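NOL1/NOP2/sun family protein (Enterococcus faecium, PDB 3M4X) is a ribosomal RNA methyltransferase of the NOL1/NOP2/sun family that probably uses S-adenosylmethionine to methylate a cytosine of 16S rRNA. Local coordinates at residues 64-69 with 288-293; 215-220 with 230-235; 327-332 with 375-380. One frame throughout, in Å; residues are numbered along the deposited sequence.

How the interactions relate
Interaction 1 joins the N-terminal domain to the methyltransferase domain, while interactions 2 and 3 each pack a helix on a sheet, within the methyltransferase and the first C-terminal domain respectively. Interaction 2 falls within the long chain excursion that interaction 1 brings back together; their centres are 22 Å apart and their nearest atoms about 7 Å. Interaction 3 follows both in sequence and lies on the opposite side of the chain's centre from both, its centre 47 Å from interaction 1 and 43 Å from interaction 2. Strand 228-234 ends at Thr234, and Cys235 follows in a Ser-Thr-Cys sequence like that carrying the catalytic cysteine in related RNA cytosine methyltransferases, so interaction 2 probably lies beside the active site.

Interaction 1 (64-69 with 288-293); sequences APYSNE and HKDQGE
Tyr66 reaches from one loop to the backbone of Gln291 in another, and its side chain can be followed outward atom by atom. At CB the chain turns so that CG stands anti to the carbonyl carbon (chi1 -50°), aiming the ring at the 288-293 loop. One ring face is covered by its own neighbour, Pro65, whose CB stands 3.8 Å above the plane over the centre. Gln291 O lies at the ring edge, 3.2 Å from Tyr66 CE1. At the tip, Tyr66 OH donates to Gln291 O over 3.1 Å, meeting the carbonyl at a C=O...donor angle of 117° and only 16° from its plane. Asp290 CB approaches the same Tyr66 OH to 3.5 Å. Beside the tyrosine, Pro65 CG packs on Gln291 CB at 3.6 Å, the two side chains crossing at about a right angle before a bend at chi2 turns the Gln291 amide off from the proline. Asp290 OD2 in turn accepts from Trp286 N and is bonded to Ser267 OG. The junction links the N-terminal and methyltransferase domains: Tyr66 also touches Ile96 of helix 95-101 and Ile285 of strand 283-285, while His288 lies on helix 24-33.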
loop_
_atom_site.group_PDB
_atom_site.type_symbol
_atom_site.label_atom_id
_atom_site.label_comp_id
_atom_site.label_asym_id
_atom_site.label_seq_id
_atom_site.Cartn_x
_atom_site.Cartn_y
_atom_site.Cartn_z
ATOM N N ALA A 64 -4.375 10.472 13.827
ATOM C CA ALA A 64 -4.975 9.145 13.965
ATOM C C ALA A 64 -4.250 8.329 15.039
ATOM O O ALA A 64 -3.049 8.496 15.245
ATOM C CB ALA A 64 -4.953 8.415 12.638
ATOM N N PRO A 65 -4.972 7.420 15.707
ATOM C CA PRO A 65 -4.424 6.669 16.845
ATOM C C PRO A 65 -3.349 5.654 16.468
ATOM O O PRO A 65 -2.474 5.373 17.285
ATOM C CB PRO A 65 -5.644 5.905 17.397
ATOM C CG PRO A 65 -6.825 6.402 16.652
ATOM C CD PRO A 65 -6.337 6.992 15.369
ATOM N N TYR A 66 -3.417 5.100 15.264
ATOM C CA TYR A 66 -2.612 3.923 14.953
ATOM C C TYR A 66 -1.565 4.103 13.849
ATOM O O TYR A 66 -1.079 3.118 13.313
ATOM C CB TYR A 66 -3.508 2.728 14.603
ATOM C CG TYR A 66 -4.608 2.454 15.607
ATOM C CD1 TYR A 66 -5.938 2.480 15.220
ATOM C CD2 TYR A 66 -4.320 2.190 16.938
ATOM C CE1 TYR A 66 -6.953 2.246 16.125
ATOM C CE2 TYR A 66 -5.339 1.956 17.857
ATOM C CZ TYR A 66 -6.649 1.989 17.439
ATOM O OH TYR A 66 -7.674 1.749 18.319
ATOM N N SER A 67 -1.227 5.341 13.503
ATOM C CA SER A 67 -0.060 5.579 12.651
ATOM C C SER A 67 0.555 6.955 12.856
ATOM O O SER A 67 -0.149 7.946 12.938
ATOM C CB SER A 67 -0.391 5.390 11.163
ATOM O OG SER A 67 0.554 6.084 10.353
ATOM N N ASN A 68 1.881 6.977 12.905
ATOM C CA ASN A 68 2.714 8.178 12.952
ATOM C C ASN A 68 2.397 9.241 11.906
ATOM O O ASN A 68 2.776 10.399 12.062
ATOM C CB ASN A 68 4.168 7.757 12.714
ATOM C CG ASN A 68 5.043 7.992 13.910
ATOM O OD1 ASN A 68 5.807 7.118 14.307
ATOM N ND2 ASN A 68 4.939 9.179 14.499
ATOM N N GLU A 69 1.742 8.834 10.825
ATOM C CA GLU A 69 1.526 9.715 9.675
ATOM C C GLU A 69 0.043 9.849 9.348
ATOM O O GLU A 69 -0.332 10.307 8.270
ATOM C CB GLU A 69 2.305 9.167 8.475
ATOM C CG GLU A 69 3.779 8.885 8.817
ATOM C CD GLU A 69 4.368 7.696 8.068
ATOM O OE1 GLU A 69 3.613 6.949 7.401
ATOM O OE2 GLU A 69 5.599 7.505 8.151
ATOM N N HIS A 288 -16.564 -0.790 20.111
ATOM C CA HIS A 288 -17.183 -0.234 21.304
ATOM C C HIS A 288 -16.153 0.211 22.341
ATOM O O HIS A 288 -16.504 0.824 23.347
ATOM C CB HIS A 288 -18.152 -1.247 21.914
ATOM C CG HIS A 288 -17.496 -2.504 22.398
ATOM N ND1 HIS A 288 -16.993 -3.462 21.541
ATOM C CD2 HIS A 288 -17.274 -2.965 23.651
ATOM C CE1 HIS A 288 -16.486 -4.456 22.248
ATOM N NE2 HIS A 288 -16.645 -4.180 23.529
ATOM N N LYS A 289 -14.885 -0.077 22.067
ATOM C CA LYS A 289 -13.824 -0.001 23.067
ATOM C C LYS A 289 -12.688 0.889 22.587
ATOM O O LYS A 289 -12.201 1.749 23.317
ATOM C CB LYS A 289 -13.250 -1.403 23.308
ATOM C CG LYS A 289 -13.383 -1.933 24.721
ATOM C CD LYS A 289 -12.522 -3.176 24.874
ATOM C CE LYS A 289 -12.502 -3.728 26.297
ATOM N NZ LYS A 289 -11.465 -4.799 26.429
ATOM N N ASP A 290 -12.259 0.641 21.352
ATOM C CA ASP A 290 -11.095 1.291 20.774
ATOM C C ASP A 290 -11.529 2.205 19.651
ATOM O O ASP A 290 -12.714 2.327 19.364
ATOM C CB ASP A 290 -10.139 0.244 20.208
ATOM C CG ASP A 290 -9.763 -0.806 21.219
ATOM O OD1 ASP A 290 -9.257 -0.434 22.296
ATOM O OD2 ASP A 290 -9.980 -2.003 20.940
ATOM N N GLN A 291 -10.559 2.840 19.007
ATOM C CA GLN A 291 -10.847 3.666 17.847
ATOM C C GLN A 291 -10.881 2.804 16.592
ATOM O O GLN A 291 -10.126 1.843 16.477
ATOM C CB GLN A 291 -9.806 4.776 17.723
ATOM C CG GLN A 291 -10.004 5.854 18.755
ATOM C CD GLN A 291 -11.464 6.253 18.848
ATOM O OE1 GLN A 291 -12.137 6.417 17.824
ATOM N NE2 GLN A 291 -11.971 6.394 20.075
ATOM N N GLY A 292 -11.774 3.125 15.666
ATOM C CA GLY A 292 -11.821 2.417 14.402
ATOM C C GLY A 292 -12.834 1.294 14.310
ATOM O O GLY A 292 -13.550 0.989 15.264
ATOM N N GLU A 293 -12.847 0.646 13.152
ATOM C CA GLU A 293 -13.911 -0.261 12.775
ATOM C C GLU A 293 -13.815 -1.671 13.355
ATOM O O GLU A 293 -14.834 -2.284 13.699
ATOM C CB GLU A 293 -14.016 -0.304 11.254
ATOM C CG GLU A 293 -14.509 1.020 10.684
ATOM C CD GLU A 293 -15.829 1.443 11.312
ATOM O OE1 GLU A 293 -15.888 2.520 11.945
ATOM O OE2 GLU A 293 -16.803 0.676 11.190
#

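Interaction 2 (215-220 with 230-235); sequences EILSSA and LIYSTC
Leu217 packs against Leu230 and Tyr232 inside a beta-alpha-beta unit of the Rossmann-like methyltransferase domain, in which helix 205-222 lies on the chain path between the neighbouring parallel strands 176-182 and 228-234. The contact is purely apolar and buried. Its orientation follows from the alternation of the strand: Leu230 and Tyr232, two residues apart, both direct their side chains to the helix, and in both CG lies opposite the backbone N (chi1 168° and 174°). Leu217 comes the other way from the helix and crosses each of them at about a right angle. Its two methyls divide the work. Leu217 CD2 rests 4.1 Å from Leu230 CD2 and equally 4.1 Å from Tyr232 CD1, while Leu217 CD1 follows the same side of the phenol to Tyr232 CE1, again at 4.1 Å. The two methyls sit alongside the CD1-CE1 bond of the tyrosine and come at the ring obliquely. Helix 243-252 closes the cluster, its Ile245 touching both Leu217 and Tyr232, and Leu249 of the same helix meets Leu217 as well. The phenol, packed along its CD1-CE1 side by the leucine, is also tethered at its far end, where Tyr232 OH is hydrogen-bonded to Glu241 O.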
loop_
_atom_site.group_PDB
_atom_site.type_symbol
_atom_site.label_atom_id
_atom_site.label_comp_id
_atom_site.label_asym_id
_atom_site.label_seq_id
_atom_site.Cartn_x
_atom_site.Cartn_y
_atom_site.Cartn_z
ATOM N N GLU A 215 -4.694 -21.884 3.783
ATOM C CA GLU A 215 -4.099 -22.114 2.472
ATOM C C GLU A 215 -3.177 -20.969 2.039
ATOM O O GLU A 215 -2.085 -21.199 1.510
ATOM C CB GLU A 215 -5.196 -22.341 1.427
ATOM C CG GLU A 215 -5.944 -23.657 1.612
ATOM C CD GLU A 215 -7.398 -23.582 1.186
ATOM O OE1 GLU A 215 -7.713 -22.793 0.270
ATOM O OE2 GLU A 215 -8.225 -24.321 1.770
ATOM N N ILE A 216 -3.631 -19.738 2.255
ATOM C CA ILE A 216 -2.855 -18.575 1.902
ATOM C C ILE A 216 -1.563 -18.570 2.712
ATOM O O ILE A 216 -0.474 -18.385 2.159
ATOM C CB ILE A 216 -3.661 -17.275 2.120
ATOM C CG1 ILE A 216 -4.860 -17.241 1.174
ATOM C CG2 ILE A 216 -2.790 -16.036 1.885
ATOM C CD1 ILE A 216 -5.780 -16.070 1.390
ATOM N N LEU A 217 -1.690 -18.824 4.013
ATOM C CA LEU A 217 -0.559 -18.815 4.943
ATOM C C LEU A 217 0.447 -19.929 4.734
ATOM O O LEU A 217 1.619 -19.780 5.079
ATOM C CB LEU A 217 -1.060 -18.887 6.387
ATOM C CG LEU A 217 -1.668 -17.618 6.971
ATOM C CD1 LEU A 217 -2.336 -17.967 8.284
ATOM C CD2 LEU A 217 -0.567 -16.561 7.163
ATOM N N SER A 218 -0.012 -21.064 4.214
ATOM C CA SER A 218 0.885 -22.179 3.991
ATOM C C SER A 218 1.806 -21.842 2.823
ATOM O O SER A 218 2.956 -22.290 2.767
ATOM C CB SER A 218 0.107 -23.482 3.759
ATOM O OG SER A 218 -0.673 -23.424 2.576
ATOM N N SER A 219 1.308 -21.028 1.899
ATOM C CA SER A 219 2.165 -20.510 0.844
ATOM C C SER A 219 3.081 -19.410 1.372
ATOM O O SER A 219 4.280 -19.388 1.072
ATOM C CB SER A 219 1.334 -19.999 -0.323
ATOM O OG SER A 219 0.718 -21.070 -1.008
ATOM N N ALA A 220 2.513 -18.500 2.164
ATOM C CA ALA A 220 3.260 -17.353 2.676
ATOM C C ALA A 220 4.497 -17.802 3.418
ATOM O O ALA A 220 5.599 -17.302 3.173
ATOM C CB ALA A 220 2.368 -16.482 3.602
ATOM N N LEU A 230 6.378 -12.425 9.852
ATOM C CA LEU A 230 5.061 -12.559 9.267
ATOM C C LEU A 230 4.084 -11.730 10.065
ATOM O O LEU A 230 3.965 -11.885 11.286
ATOM C CB LEU A 230 4.617 -14.011 9.334
ATOM C CG LEU A 230 3.146 -14.247 9.028
ATOM C CD1 LEU A 230 2.879 -13.937 7.574
ATOM C CD2 LEU A 230 2.819 -15.675 9.336
ATOM N N ILE A 231 3.391 -10.839 9.374
ATOM C CA ILE A 231 2.319 -10.088 9.981
ATOM C C ILE A 231 0.990 -10.576 9.389
ATOM O O ILE A 231 0.792 -10.527 8.170
ATOM C CB ILE A 231 2.489 -8.568 9.777
ATOM C CG1 ILE A 231 3.667 -8.020 10.598
ATOM C CG2 ILE A 231 1.211 -7.835 10.185
ATOM C CD1 ILE A 231 5.041 -8.193 9.958
ATOM N N TYR A 232 0.102 -11.070 10.254
ATOM C CA TYR A 232 -1.221 -11.553 9.844
ATOM C C TYR A 232 -2.326 -10.651 10.362
ATOM O O TYR A 232 -2.319 -10.242 11.525
ATOM C CB TYR A 232 -1.467 -12.964 10.375
ATOM C CG TYR A 232 -2.863 -13.508 10.118
ATOM C CD1 TYR A 232 -3.228 -13.953 8.860
ATOM C CD2 TYR A 232 -3.808 -13.591 11.143
ATOM C CE1 TYR A 232 -4.483 -14.469 8.615
ATOM C CE2 TYR A 232 -5.086 -14.108 10.912
ATOM C CZ TYR A 232 -5.413 -14.554 9.641
ATOM O OH TYR A 232 -6.668 -15.077 9.368
ATOM N N SER A 233 -3.295 -10.360 9.510
ATOM C CA SER A 233 -4.362 -9.458 9.912
ATOM C C SER A 233 -5.675 -9.779 9.249
ATOM O O SER A 233 -5.739 -10.431 8.200
ATOM C CB SER A 233 -4.005 -8.013 9.609
ATOM O OG SER A 233 -4.276 -7.721 8.249
ATOM N N THR A 234 -6.729 -9.258 9.855
ATOM C CA THR A 234 -8.062 -9.593 9.441
ATOM C C THR A 234 -8.980 -8.436 9.832
ATOM O O THR A 234 -8.685 -7.705 10.774
ATOM C CB THR A 234 -8.442 -10.922 10.129
ATOM O OG1 THR A 234 -8.646 -11.941 9.140
ATOM C CG2 THR A 234 -9.643 -10.755 11.011
ATOM N N CYS A 235 -10.066 -8.235 9.094
ATOM C CA CYS A 235 -11.045 -7.229 9.490
ATOM C C CYS A 235 -12.324 -7.901 9.985
ATOM O O CYS A 235 -13.429 -7.526 9.622
ATOM C CB CYS A 235 -11.327 -6.230 8.358
ATOM S SG CYS A 235 -11.986 -6.956 6.844
#

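Interaction 3 (327-332 with 375-380); sequences EKLWTE and GDFKKN
Leu329 and Phe377 form the apolar heart of the contact between helix 324-336 and strand 372-378. Phe377 has CG anti to its carbonyl carbon (chi1 -63°), a setting that carries the ring over to the helix. The phenyl meets the helix by its edge: Leu329 CB lies near the ring plane, 4.1 Å from Phe377 CE2. Farther along the leucine, CD2 comes within 4.2 Å of Phe377 CD2, so CB and one methyl follow the CD2-CE2 edge, the methyl standing somewhat off the ring plane. Leu329 CD2 also reaches beyond the strand and touches the main chain of the following turn, 3.9 Å from Asn380 C.

Aromatic packing extends this core. Trp330 and Phe377 each meet Phe382 of the adjacent strand 381-384 edge-to-face. These aromatic pairs are joined by an aliphatic residue, Leu352 of strand 351-355, which both Trp330 and Phe377 touch, tying the helix to more than one strand of the sheet.

The hydrogen bonds lie within each partner. In the helix, Glu327 O accepts from Thr331 N at 3.1 Å and from Thr331 OG1 at 3.0 Å, the two donors coming from opposite faces of the carbonyl plane; the hydroxyl is thereby held against the preceding turn. In the sheet, Asp376 OD1 is bonded to His351 ND1 across neighbouring strands.

Taken together, these contacts are those of a helix laid on a four-stranded antiparallel sheet whose strands lie side by side in chain order, here in the first C-terminal domain, of the pre-PUA type, that accompanies the PUA-like RNA-binding domain in RsmF-type methyltransferases.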
loop_
_atom_site.group_PDB
_atom_site.type_symbol
_atom_site.label_atom_id
_atom_site.label_comp_id
_atom_site.label_asym_id
_atom_site.label_seq_id
_atom_site.Cartn_x
_atom_site.Cartn_y
_atom_site.Cartn_z
ATOM N N GLU A 327 19.589 4.103 -25.755
ATOM C CA GLU A 327 20.680 4.496 -24.879
ATOM C C GLU A 327 20.966 5.978 -25.059
ATOM O O GLU A 327 21.050 6.730 -24.088
ATOM C CB GLU A 327 21.935 3.697 -25.216
ATOM C CG GLU A 327 22.252 2.570 -24.249
ATOM C CD GLU A 327 22.959 3.058 -23.002
ATOM O OE1 GLU A 327 23.943 2.409 -22.584
ATOM O OE2 GLU A 327 22.536 4.098 -22.449
ATOM N N LYS A 328 21.123 6.395 -26.311
ATOM C CA LYS A 328 21.449 7.782 -26.602
ATOM C C LYS A 328 20.335 8.672 -26.092
ATOM O O LYS A 328 20.566 9.568 -25.286
ATOM C CB LYS A 328 21.657 7.999 -28.105
ATOM C CG LYS A 328 21.690 9.469 -28.530
ATOM C CD LYS A 328 22.005 9.624 -30.011
ATOM C CE LYS A 328 23.400 9.105 -30.335
ATOM N NZ LYS A 328 23.618 8.960 -31.801
ATOM N N LEU A 329 19.124 8.408 -26.568
ATOM C CA LEU A 329 17.945 9.164 -26.160
ATOM C C LEU A 329 17.834 9.376 -24.637
ATOM O O LEU A 329 17.648 10.510 -24.177
ATOM C CB LEU A 329 16.680 8.495 -26.708
ATOM C CG LEU A 329 16.118 9.085 -28.008
ATOM C CD1 LEU A 329 17.228 9.474 -28.949
ATOM C CD2 LEU A 329 15.158 8.120 -28.685
ATOM N N TRP A 330 17.952 8.295 -23.865
ATOM C CA TRP A 330 17.764 8.371 -22.411
ATOM C C TRP A 330 18.872 9.159 -21.749
ATOM O O TRP A 330 18.648 9.873 -20.766
ATOM C CB TRP A 330 17.674 6.979 -21.777
ATOM C CG TRP A 330 17.979 6.947 -20.290
ATOM C CD1 TRP A 330 19.102 6.440 -19.693
ATOM C CD2 TRP A 330 17.153 7.446 -19.219
ATOM N NE1 TRP A 330 19.024 6.590 -18.323
ATOM C CE2 TRP A 330 17.838 7.207 -18.010
ATOM C CE3 TRP A 330 15.898 8.074 -19.169
ATOM C CZ2 TRP A 330 17.314 7.573 -16.766
ATOM C CZ3 TRP A 330 15.383 8.429 -17.939
ATOM C CH2 TRP A 330 16.087 8.178 -16.753
ATOM N N THR A 331 20.076 9.014 -22.281
ATOM C CA THR A 331 21.228 9.670 -21.691
ATOM C C THR A 331 21.085 11.176 -21.852
ATOM O O THR A 331 21.365 11.938 -20.928
ATOM C CB THR A 331 22.551 9.132 -22.290
ATOM O OG1 THR A 331 22.725 7.763 -21.882
ATOM C CG2 THR A 331 23.742 9.955 -21.813
ATOM N N GLU A 332 20.616 11.598 -23.021
ATOM C CA GLU A 332 20.348 13.006 -23.253
ATOM C C GLU A 332 19.424 13.497 -22.157
ATOM O O GLU A 332 19.808 14.342 -21.346
ATOM C CB GLU A 332 19.699 13.217 -24.622
ATOM C CG GLU A 332 20.291 12.348 -25.714
ATOM C CD GLU A 332 20.512 13.090 -27.019
ATOM O OE1 GLU A 332 19.971 14.208 -27.165
ATOM O OE2 GLU A 332 21.226 12.551 -27.896
ATOM N N GLY A 375 9.864 6.430 -18.430
ATOM C CA GLY A 375 9.240 7.076 -19.568
ATOM C C GLY A 375 9.082 6.137 -20.755
ATOM O O GLY A 375 9.353 4.936 -20.650
ATOM N N ASP A 376 8.638 6.692 -21.882
ATOM C CA ASP A 376 8.382 5.913 -23.088
ATOM C C ASP A 376 9.164 6.447 -24.272
ATOM O O ASP A 376 9.260 7.659 -24.483
ATOM C CB ASP A 376 6.896 5.923 -23.448
ATOM C CG ASP A 376 6.046 5.239 -22.407
ATOM O OD1 ASP A 376 6.586 4.359 -21.713
ATOM O OD2 ASP A 376 4.851 5.578 -22.281
ATOM N N PHE A 377 9.712 5.529 -25.052
ATOM C CA PHE A 377 10.335 5.887 -26.308
ATOM C C PHE A 377 9.257 5.970 -27.372
ATOM O O PHE A 377 8.313 5.179 -27.377
ATOM C CB PHE A 377 11.361 4.838 -26.701
ATOM C CG PHE A 377 12.512 4.721 -25.742
ATOM C CD1 PHE A 377 12.615 3.622 -24.895
ATOM C CD2 PHE A 377 13.503 5.696 -25.704
ATOM C CE1 PHE A 377 13.674 3.497 -24.029
ATOM C CE2 PHE A 377 14.571 5.580 -24.841
ATOM C CZ PHE A 377 14.654 4.482 -23.999
ATOM N N LYS A 378 9.386 6.942 -28.264
ATOM C CA LYS A 378 8.489 7.025 -29.405
ATOM C C LYS A 378 9.277 7.334 -30.670
ATOM O O LYS A 378 10.453 6.978 -30.783
ATOM C CB LYS A 378 7.384 8.058 -29.166
ATOM C CG LYS A 378 6.417 7.661 -28.061
ATOM C CD LYS A 378 5.130 8.459 -28.119
ATOM C CE LYS A 378 4.169 8.025 -27.023
ATOM N NZ LYS A 378 2.865 8.746 -27.105
ATOM N N LYS A 379 8.620 7.987 -31.619
ATOM C CA LYS A 379 9.258 8.377 -32.869
ATOM C C LYS A 379 10.470 9.271 -32.608
ATOM O O LYS A 379 10.329 10.466 -32.343
ATOM C CB LYS A 379 8.235 9.082 -33.764
ATOM C CG LYS A 379 6.843 9.135 -33.138
ATOM C CD LYS A 379 5.739 9.269 -34.173
ATOM C CE LYS A 379 4.370 9.122 -33.517
ATOM N NZ LYS A 379 3.266 9.082 -34.515
ATOM N N ASN A 380 11.657 8.669 -32.665
ATOM C CA ASN A 380 12.922 9.381 -32.476
ATOM C C ASN A 380 13.013 10.183 -31.178
ATOM O O ASN A 380 13.731 11.181 -31.112
ATOM C CB ASN A 380 13.195 10.311 -33.665
ATOM C CG ASN A 380 13.120 9.595 -35.000
ATOM O OD1 ASN A 380 13.362 8.390 -35.089
ATOM N ND2 ASN A 380 12.784 10.339 -36.050
#